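Cyclopropane mycolic acid synthase 3 (PDB 1L1E) probably catalyses the S-adenosyl-L-methionine-dependent conversion of a double bond to a cyclopropane ring at the proximal position of an alpha mycolic acid. Local coordinates at residues M43-A48 with A233-M238; V130-S135 with P159-M164; V153-L158 with V218-T223. All blocks are in the same frame, centred on the assembly; numbering follows the deposited sequence.

Contacts 2 and 3 are neighbours that reach the same sheet, whereas contact 1 joins two helices on the opposite side of the chain's centre. With centres about 8 Å apart, contacts 2 and 3 interlock around the beta-alpha-beta unit 132-136, 147-157, 163-170: Ile133 of contact 2 lies against Thr157 and Leu158 of contact 3, with 3.6 Å from Ile133 CG1 to Leu158 CD2. Contact 1 sits about 28 Å from contact 2 and 31 Å from contact 3, centre to centre, and encloses both along the chain. The side chains of Thr235 in contact 1, Ile133 in contact 2 and Thr154 in contact 3 are each about 10 Å from the bound S-adenosyl-L-homocysteine.

Contact 1 of 3, residues M43-A48 with A233-M238; sequences MTLQEA and ARTLDM
Leu45 and Met238 meet through a single methyl group: Met238 CE lies 3.7 Å from Leu45 N and 3.9 Å from Leu45 CB, reaching the first turn of helix 45-58 rather than the end of the leucine. The Met238 chain is extended at chi2 and bends at its thioether (chi3 85°). The Leu45 branch reaches Thr235 instead, with CG anti to the backbone N (chi1 -177°) and CD1 4.3 Å from Thr235 CG2. The side-chain packing is apolar, and the hydrogen bonds lie one shell out. Thr44 is the N-cap of helix 45-58 and forms a capping box with Glu47: Glu47 N donates to Thr44 OG1 at 3.1 Å, and Thr44 N returns a bond to the anti lone pair of Glu47 OE1 at 3.0 Å. That oxygen also pairs with Arg40. On helix 229-245, Thr235 OG1 is bonded to His231 O and Ala36 N, leaving its methyl for Leu45. Arg234 reaches across without bonding, its NH1 4.2 Å from Met43 O; the guanidinium is held by a salt bridge to Asp41 and a cation-pi contact with Phe38. On the side of helix 256-274, Leu236 touches Cys269, the probable active-site residue.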
loop_
_atom_site.group_PDB
_atom_site.type_symbol
_atom_site.label_atom_id
_atom_site.label_comp_id
_atom_site.label_asym_id
_atom_site.label_seq_id
_atom_site.Cartn_x
_atom_site.Cartn_y
_atom_site.Cartn_z
ATOM N N MET A 43 14.222 -5.088 -13.841
ATOM C CA MET A 43 14.381 -4.910 -12.399
ATOM C C MET A 43 13.986 -6.130 -11.589
ATOM O O MET A 43 13.099 -6.883 -11.973
ATOM C CB MET A 43 13.550 -3.735 -11.900
ATOM C CG MET A 43 14.080 -2.375 -12.249
ATOM S SD MET A 43 13.021 -1.130 -11.484
ATOM C CE MET A 43 14.239 -0.133 -10.621
ATOM N N THR A 44 14.668 -6.320 -10.464
ATOM C CA THR A 44 14.362 -7.414 -9.557
ATOM C C THR A 44 13.208 -6.861 -8.721
ATOM O O THR A 44 12.897 -5.667 -8.801
ATOM C CB THR A 44 15.542 -7.728 -8.603
ATOM O OG1 THR A 44 15.806 -6.588 -7.775
ATOM C CG2 THR A 44 16.802 -8.065 -9.390
ATOM N N LEU A 45 12.577 -7.718 -7.926
ATOM C CA LEU A 45 11.473 -7.270 -7.091
ATOM C C LEU A 45 11.948 -6.173 -6.139
ATOM O O LEU A 45 11.290 -5.143 -6.012
ATOM C CB LEU A 45 10.891 -8.444 -6.295
ATOM C CG LEU A 45 9.680 -8.134 -5.417
ATOM C CD1 LEU A 45 8.591 -7.422 -6.227
ATOM C CD2 LEU A 45 9.161 -9.432 -4.830
ATOM N N GLN A 46 13.096 -6.373 -5.489
ATOM C CA GLN A 46 13.605 -5.358 -4.564
ATOM C C GLN A 46 13.871 -4.025 -5.266
ATOM O O GLN A 46 13.587 -2.956 -4.710
ATOM C CB GLN A 46 14.883 -5.840 -3.852
ATOM C CG GLN A 46 15.499 -4.785 -2.943
ATOM C CD GLN A 46 16.547 -5.335 -1.991
ATOM O OE1 GLN A 46 17.164 -6.363 -2.253
ATOM N NE2 GLN A 46 16.764 -4.632 -0.883
ATOM N N GLU A 47 14.414 -4.077 -6.482
ATOM C CA GLU A 47 14.685 -2.846 -7.231
ATOM C C GLU A 47 13.366 -2.143 -7.603
ATOM O O GLU A 47 13.268 -0.915 -7.543
ATOM C CB GLU A 47 15.477 -3.150 -8.513
ATOM C CG GLU A 47 16.893 -3.676 -8.267
ATOM C CD GLU A 47 17.673 -3.915 -9.541
ATOM O OE1 GLU A 47 17.125 -4.538 -10.476
ATOM O OE2 GLU A 47 18.846 -3.483 -9.605
ATOM N N ALA A 48 12.359 -2.930 -7.980
ATOM C CA ALA A 48 11.068 -2.362 -8.370
ATOM C C ALA A 48 10.289 -1.802 -7.182
ATOM O O ALA A 48 9.444 -0.921 -7.354
ATOM C CB ALA A 48 10.236 -3.406 -9.114
ATOM N N ALA A 233 0.289 -6.965 -11.474
ATOM C CA ALA A 233 0.198 -8.332 -11.971
ATOM C C ALA A 233 1.564 -9.020 -11.849
ATOM O O ALA A 233 1.653 -10.163 -11.413
ATOM C CB ALA A 233 -0.263 -8.330 -13.437
ATOM N N ARG A 234 2.629 -8.316 -12.215
ATOM C CA ARG A 234 3.962 -8.907 -12.139
ATOM C C ARG A 234 4.484 -9.035 -10.702
ATOM O O ARG A 234 5.283 -9.926 -10.392
ATOM C CB ARG A 234 4.967 -8.103 -12.962
ATOM C CG ARG A 234 6.095 -8.990 -13.460
ATOM C CD ARG A 234 7.460 -8.457 -13.142
ATOM N NE ARG A 234 7.922 -7.509 -14.141
ATOM C CZ ARG A 234 9.130 -7.553 -14.690
ATOM N NH1 ARG A 234 9.979 -8.504 -14.330
ATOM N NH2 ARG A 234 9.489 -6.647 -15.589
ATOM N N THR A 235 4.046 -8.126 -9.838
ATOM C CA THR A 235 4.444 -8.158 -8.439
ATOM C C THR A 235 3.838 -9.434 -7.856
ATOM O O THR A 235 4.523 -10.241 -7.236
ATOM C CB THR A 235 3.879 -6.949 -7.680
ATOM O OG1 THR A 235 4.358 -5.739 -8.281
ATOM C CG2 THR A 235 4.295 -6.998 -6.207
ATOM N N LEU A 236 2.542 -9.614 -8.081
ATOM C CA LEU A 236 1.832 -10.782 -7.585
ATOM C C LEU A 236 2.446 -12.073 -8.131
ATOM O O LEU A 236 2.578 -13.049 -7.397
ATOM C CB LEU A 236 0.343 -10.686 -7.953
ATOM C CG LEU A 236 -0.438 -9.576 -7.222
ATOM C CD1 LEU A 236 -1.814 -9.419 -7.837
ATOM C CD2 LEU A 236 -0.557 -9.911 -5.737
ATOM N N ASP A 237 2.813 -12.087 -9.411
ATOM C CA ASP A 237 3.430 -13.279 -9.987
ATOM C C ASP A 237 4.707 -13.596 -9.220
ATOM O O ASP A 237 4.953 -14.741 -8.826
ATOM C CB ASP A 237 3.788 -13.068 -11.467
ATOM C CG ASP A 237 2.584 -13.154 -12.387
ATOM O OD1 ASP A 237 1.618 -13.870 -12.045
ATOM O OD2 ASP A 237 2.613 -12.516 -13.466
ATOM N N MET A 238 5.526 -12.576 -9.000
ATOM C CA MET A 238 6.776 -12.787 -8.293
ATOM C C MET A 238 6.597 -13.221 -6.843
ATOM O O MET A 238 7.364 -14.050 -6.356
ATOM C CB MET A 238 7.660 -11.544 -8.404
ATOM C CG MET A 238 8.165 -11.312 -9.837
ATOM S SD MET A 238 9.228 -9.873 -10.040
ATOM C CE MET A 238 10.798 -10.542 -9.612
#

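Contact 2 of 3, residues V130-S135 with P159-M164; sequences VDRIVS and PADGKM
Ile133 and Met164 pair in parallel, their CA atoms 4.5 Å apart, with Ile133 N donating to Lys163 O at 3.3 Å. They lie at the start of strands 132-136 and 163-170, the two strands of a beta-alpha-beta crossover in the Rossmann-like methyltransferase fold, whose helix 147-157 covers the face bearing Ile133 and Met164. There Ile133 CG2 packs against Met164 SD at 3.7 Å. On the other face Arg132 and Lys163 run side by side, pointing the same way. Asp161 O sits 3.4 Å above the plane of the Arg132 guanidinium, toward the rim. Arg132 NH1 is gripped from its own segment by Asp131 O at 2.9 Å, in the guanidinium plane and nearly straight (172°), while NE bonds to Leu60 O. These two bonds fix the rotation of the group. Asp161, in the type I turn from Pro159 to Gly162, adds a salt bridge whose hydrogen bond is weak, 3.3 Å from Arg132 NH1 to Asp161 OD1, with carboxylate and guanidinium planes 62° apart; its negative charge probably eases the approach of the two cations. Lys163 NZ stands 4.2 Å from Arg132 NH2 and makes a weak bond to Asp161 O.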
loop_
_atom_site.group_PDB
_atom_site.type_symbol
_atom_site.label_atom_id
_atom_site.label_comp_id
_atom_site.label_asym_id
_atom_site.label_seq_id
_atom_site.Cartn_x
_atom_site.Cartn_y
_atom_site.Cartn_z
ATOM N N VAL A 130 1.940 17.839 10.152
ATOM C CA VAL A 130 3.058 17.290 9.383
ATOM C C VAL A 130 3.078 18.019 8.044
ATOM O O VAL A 130 2.083 18.638 7.659
ATOM C CB VAL A 130 2.925 15.770 9.139
ATOM C CG1 VAL A 130 2.900 15.038 10.470
ATOM C CG2 VAL A 130 1.680 15.468 8.314
ATOM N N ASP A 131 4.197 17.946 7.332
ATOM C CA ASP A 131 4.320 18.639 6.055
ATOM C C ASP A 131 3.732 17.901 4.862
ATOM O O ASP A 131 3.153 18.524 3.962
ATOM C CB ASP A 131 5.790 18.946 5.757
ATOM C CG ASP A 131 6.391 19.932 6.734
ATOM O OD1 ASP A 131 5.860 21.061 6.841
ATOM O OD2 ASP A 131 7.395 19.573 7.387
ATOM N N ARG A 132 3.886 16.583 4.857
ATOM C CA ARG A 132 3.421 15.753 3.754
ATOM C C ARG A 132 2.959 14.412 4.291
ATOM O O ARG A 132 3.277 14.047 5.426
ATOM C CB ARG A 132 4.568 15.527 2.755
ATOM C CG ARG A 132 5.207 16.802 2.204
ATOM C CD ARG A 132 4.255 17.546 1.290
ATOM N NE ARG A 132 4.916 18.599 0.518
ATOM C CZ ARG A 132 5.098 19.851 0.934
ATOM N NH1 ARG A 132 4.668 20.240 2.127
ATOM N NH2 ARG A 132 5.711 20.724 0.150
ATOM N N ILE A 133 2.226 13.673 3.461
ATOM C CA ILE A 133 1.704 12.368 3.852
ATOM C C ILE A 133 1.811 11.380 2.703
ATOM O O ILE A 133 1.661 11.747 1.533
ATOM C CB ILE A 133 0.217 12.462 4.256
ATOM C CG1 ILE A 133 0.061 13.319 5.505
ATOM C CG2 ILE A 133 -0.362 11.060 4.512
ATOM C CD1 ILE A 133 -1.408 13.610 5.841
ATOM N N VAL A 134 2.084 10.130 3.044
ATOM C CA VAL A 134 2.177 9.067 2.060
ATOM C C VAL A 134 1.435 7.866 2.646
ATOM O O VAL A 134 1.601 7.536 3.826
ATOM C CB VAL A 134 3.662 8.681 1.776
ATOM C CG1 VAL A 134 4.332 8.149 3.054
ATOM C CG2 VAL A 134 3.722 7.634 0.671
ATOM N N SER A 135 0.602 7.226 1.834
ATOM C CA SER A 135 -0.150 6.057 2.282
ATOM C C SER A 135 -0.191 5.065 1.125
ATOM O O SER A 135 -0.819 5.322 0.098
ATOM C CB SER A 135 -1.572 6.445 2.684
ATOM O OG SER A 135 -2.245 5.329 3.249
ATOM N N PRO A 159 -0.377 21.210 5.781
ATOM C CA PRO A 159 -0.233 22.665 5.706
ATOM C C PRO A 159 -0.841 23.201 4.412
ATOM O O PRO A 159 -1.280 22.427 3.555
ATOM C CB PRO A 159 1.274 22.858 5.755
ATOM C CG PRO A 159 1.767 21.691 4.962
ATOM C CD PRO A 159 0.902 20.544 5.472
ATOM N N ALA A 160 -0.864 24.525 4.279
ATOM C CA ALA A 160 -1.407 25.176 3.090
ATOM C C ALA A 160 -0.879 24.556 1.800
ATOM O O ALA A 160 -1.650 24.306 0.871
ATOM C CB ALA A 160 -1.079 26.655 3.118
ATOM N N ASP A 161 0.429 24.317 1.738
ATOM C CA ASP A 161 1.040 23.729 0.542
ATOM C C ASP A 161 1.287 22.235 0.692
ATOM O O ASP A 161 2.180 21.674 0.058
ATOM C CB ASP A 161 2.367 24.422 0.215
ATOM C CG ASP A 161 3.328 24.443 1.389
ATOM O OD1 ASP A 161 3.564 23.380 2.002
ATOM O OD2 ASP A 161 3.863 25.530 1.695
ATOM N N GLY A 162 0.487 21.589 1.528
ATOM C CA GLY A 162 0.652 20.168 1.737
ATOM C C GLY A 162 0.055 19.309 0.637
ATOM O O GLY A 162 -0.800 19.739 -0.146
ATOM N N LYS A 163 0.526 18.074 0.579
ATOM C CA LYS A 163 0.042 17.126 -0.398
ATOM C C LYS A 163 0.176 15.748 0.200
ATOM O O LYS A 163 1.017 15.515 1.069
ATOM C CB LYS A 163 0.840 17.221 -1.706
ATOM C CG LYS A 163 2.349 17.317 -1.529
ATOM C CD LYS A 163 2.828 18.771 -1.574
ATOM C CE LYS A 163 2.628 19.383 -2.961
ATOM N NZ LYS A 163 3.049 20.818 -3.041
ATOM N N MET A 164 -0.691 14.848 -0.246
ATOM C CA MET A 164 -0.684 13.471 0.209
ATOM C C MET A 164 -0.632 12.600 -1.036
ATOM O O MET A 164 -1.215 12.949 -2.075
ATOM C CB MET A 164 -1.961 13.167 1.014
ATOM C CG MET A 164 -2.278 11.669 1.215
ATOM S SD MET A 164 -3.468 11.322 2.578
ATOM C CE MET A 164 -4.991 11.964 1.925
#

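Contact 3 of 3, residues V153-L158 with V218-T223; sequences VTHRTL and VGFRVT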
loop_
_atom_site.group_PDB
_atom_site.type_symbol
_atom_site.label_atom_id
_atom_site.label_comp_id
_atom_site.label_asym_id
_atom_site.label_seq_id
_atom_site.Cartn_x
_atom_site.Cartn_y
_atom_site.Cartn_z
ATOM N N VAL A 153 -9.291 14.043 8.394
ATOM C CA VAL A 153 -8.120 14.010 9.267
ATOM C C VAL A 153 -6.821 14.324 8.523
ATOM O O VAL A 153 -5.999 15.101 9.011
ATOM C CB VAL A 153 -7.966 12.632 9.955
ATOM C CG1 VAL A 153 -6.706 12.608 10.803
ATOM C CG2 VAL A 153 -9.179 12.340 10.816
ATOM N N THR A 154 -6.627 13.721 7.350
ATOM C CA THR A 154 -5.410 13.970 6.579
ATOM C C THR A 154 -5.357 15.402 6.044
ATOM O O THR A 154 -4.288 16.001 5.966
ATOM C CB THR A 154 -5.272 12.976 5.397
ATOM O OG1 THR A 154 -6.509 12.912 4.667
ATOM C CG2 THR A 154 -4.906 11.592 5.913
ATOM N N HIS A 155 -6.511 15.952 5.686
ATOM C CA HIS A 155 -6.579 17.314 5.177
ATOM C C HIS A 155 -6.286 18.356 6.274
ATOM O O HIS A 155 -5.646 19.378 6.023
ATOM C CB HIS A 155 -7.969 17.583 4.592
ATOM C CG HIS A 155 -8.118 18.945 3.992
ATOM N ND1 HIS A 155 -7.737 19.236 2.699
ATOM C CD2 HIS A 155 -8.570 20.108 4.520
ATOM C CE1 HIS A 155 -7.947 20.519 2.456
ATOM N NE2 HIS A 155 -8.451 21.071 3.546
ATOM N N ARG A 156 -6.752 18.095 7.488
ATOM C CA ARG A 156 -6.552 19.032 8.589
ATOM C C ARG A 156 -5.157 18.983 9.230
ATOM O O ARG A 156 -4.777 19.879 9.974
ATOM C CB ARG A 156 -7.652 18.813 9.635
ATOM C CG ARG A 156 -9.056 19.170 9.096
ATOM C CD ARG A 156 -10.192 18.851 10.073
ATOM N NE ARG A 156 -11.488 19.343 9.589
ATOM C CZ ARG A 156 -12.636 19.206 10.246
ATOM N NH1 ARG A 156 -12.660 18.588 11.422
ATOM N NH2 ARG A 156 -13.767 19.690 9.734
ATOM N N THR A 157 -4.386 17.948 8.928
ATOM C CA THR A 157 -3.048 17.829 9.491
ATOM C C THR A 157 -2.011 18.447 8.559
ATOM O O THR A 157 -0.921 18.816 8.989
ATOM C CB THR A 157 -2.679 16.359 9.733
ATOM O OG1 THR A 157 -2.792 15.635 8.503
ATOM C CG2 THR A 157 -3.607 15.747 10.766
ATOM N N LEU A 158 -2.365 18.550 7.283
ATOM C CA LEU A 158 -1.485 19.098 6.262
ATOM C C LEU A 158 -1.479 20.611 6.254
ATOM O O LEU A 158 -2.450 21.246 6.661
ATOM C CB LEU A 158 -1.909 18.605 4.877
ATOM C CG LEU A 158 -1.725 17.115 4.600
ATOM C CD1 LEU A 158 -2.364 16.745 3.259
ATOM C CD2 LEU A 158 -0.235 16.794 4.616
ATOM N N VAL A 218 -13.554 17.387 1.151
ATOM C CA VAL A 218 -12.943 17.928 2.357
ATOM C C VAL A 218 -12.026 19.081 1.966
ATOM O O VAL A 218 -11.426 19.723 2.820
ATOM C CB VAL A 218 -12.147 16.862 3.165
ATOM C CG1 VAL A 218 -13.059 15.702 3.516
ATOM C CG2 VAL A 218 -10.927 16.382 2.382
ATOM N N GLY A 219 -11.933 19.344 0.664
ATOM C CA GLY A 219 -11.100 20.433 0.189
ATOM C C GLY A 219 -9.931 20.025 -0.697
ATOM O O GLY A 219 -9.273 20.880 -1.285
ATOM N N PHE A 220 -9.665 18.726 -0.793
ATOM C CA PHE A 220 -8.562 18.235 -1.609
ATOM C C PHE A 220 -8.797 18.396 -3.098
ATOM O O PHE A 220 -9.915 18.239 -3.604
ATOM C CB PHE A 220 -8.295 16.751 -1.338
ATOM C CG PHE A 220 -7.412 16.481 -0.150
ATOM C CD1 PHE A 220 -7.771 15.522 0.790
ATOM C CD2 PHE A 220 -6.177 17.117 -0.019
ATOM C CE1 PHE A 220 -6.911 15.192 1.843
ATOM C CE2 PHE A 220 -5.314 16.795 1.025
ATOM C CZ PHE A 220 -5.685 15.824 1.961
ATOM N N ARG A 221 -7.718 18.715 -3.796
ATOM C CA ARG A 221 -7.749 18.835 -5.237
ATOM C C ARG A 221 -6.906 17.661 -5.742
ATOM O O ARG A 221 -5.749 17.499 -5.340
ATOM C CB ARG A 221 -7.135 20.169 -5.670
ATOM C CG ARG A 221 -7.974 21.388 -5.280
ATOM C CD ARG A 221 -7.251 22.696 -5.552
ATOM N NE ARG A 221 -6.020 22.809 -4.778
ATOM C CZ ARG A 221 -4.801 22.812 -5.314
ATOM N NH1 ARG A 221 -4.652 22.712 -6.629
ATOM N NH2 ARG A 221 -3.729 22.911 -4.536
ATOM N N VAL A 222 -7.493 16.820 -6.589
ATOM C CA VAL A 222 -6.773 15.687 -7.145
ATOM C C VAL A 222 -6.008 16.214 -8.346
ATOM O O VAL A 222 -6.566 16.345 -9.436
ATOM C CB VAL A 222 -7.737 14.587 -7.609
ATOM C CG1 VAL A 222 -6.956 13.428 -8.204
ATOM C CG2 VAL A 222 -8.590 14.131 -6.440
ATOM N N THR A 223 -4.730 16.509 -8.144
ATOM C CA THR A 223 -3.897 17.065 -9.209
ATOM C C THR A 223 -3.183 16.069 -10.129
ATOM O O THR A 223 -2.643 16.457 -11.173
ATOM C CB THR A 223 -2.843 18.024 -8.622
ATOM O OG1 THR A 223 -2.054 17.326 -7.652
ATOM C CG2 THR A 223 -3.527 19.217 -7.946
#
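The imidazole of His155 and the phenyl ring of Phe220 form a T-shaped pair, planes at 87° and centroids 4.9 Å apart, with the histidine supplying the edge. His155 ND1 stands 3.7 Å above the Phe220 ring plane, over its centre, and CB of the same histidine adds a CH-pi contact on the phenyl face. At the rim of the phenyl ring, near its plane, lie Thr154 OG1, next to CE1, and Leu158 CD1, 3.7 Å from Phe220 CZ. The imidazole has a different neighbour on its face: Val218 O sits 3.3 Å above the His155 ring plane, over the ring centre.

The first torsion of His155 (chi1 -178°) sets CG anti to the backbone N, bringing the ring to both partners. Val218 CG2 closes in beside His155 CB at 3.9 Å. Gly219, with its positive phi, ends the preceding helix 208-216 in a Schellman motif; having no side chain, it lets the backbone pass close to the imidazole, Gly219 C 3.8 Å from His155 CE1.

The contact therefore joins the C-terminal turn of helix 147-157 to the connection between helix 208-216 and strand 221-227, an outermost strand of the mixed sheet. Phe220 also touches Met164 of strand 163-170, Phe151 and Ala215, while Thr154 OG1 is bonded to Phe150 O. Lys287, the C-terminal residue, donates to His155 O and Leu158 O, tying down the end of the same helix.

Although Val218 O is only 3.3 Å from His155 NE2, the angle is too poor for a hydrogen bond. Cohesion here probably rests on close packing, the edge-to-face pair and the CH-pi contact rather than on directed polar bonds.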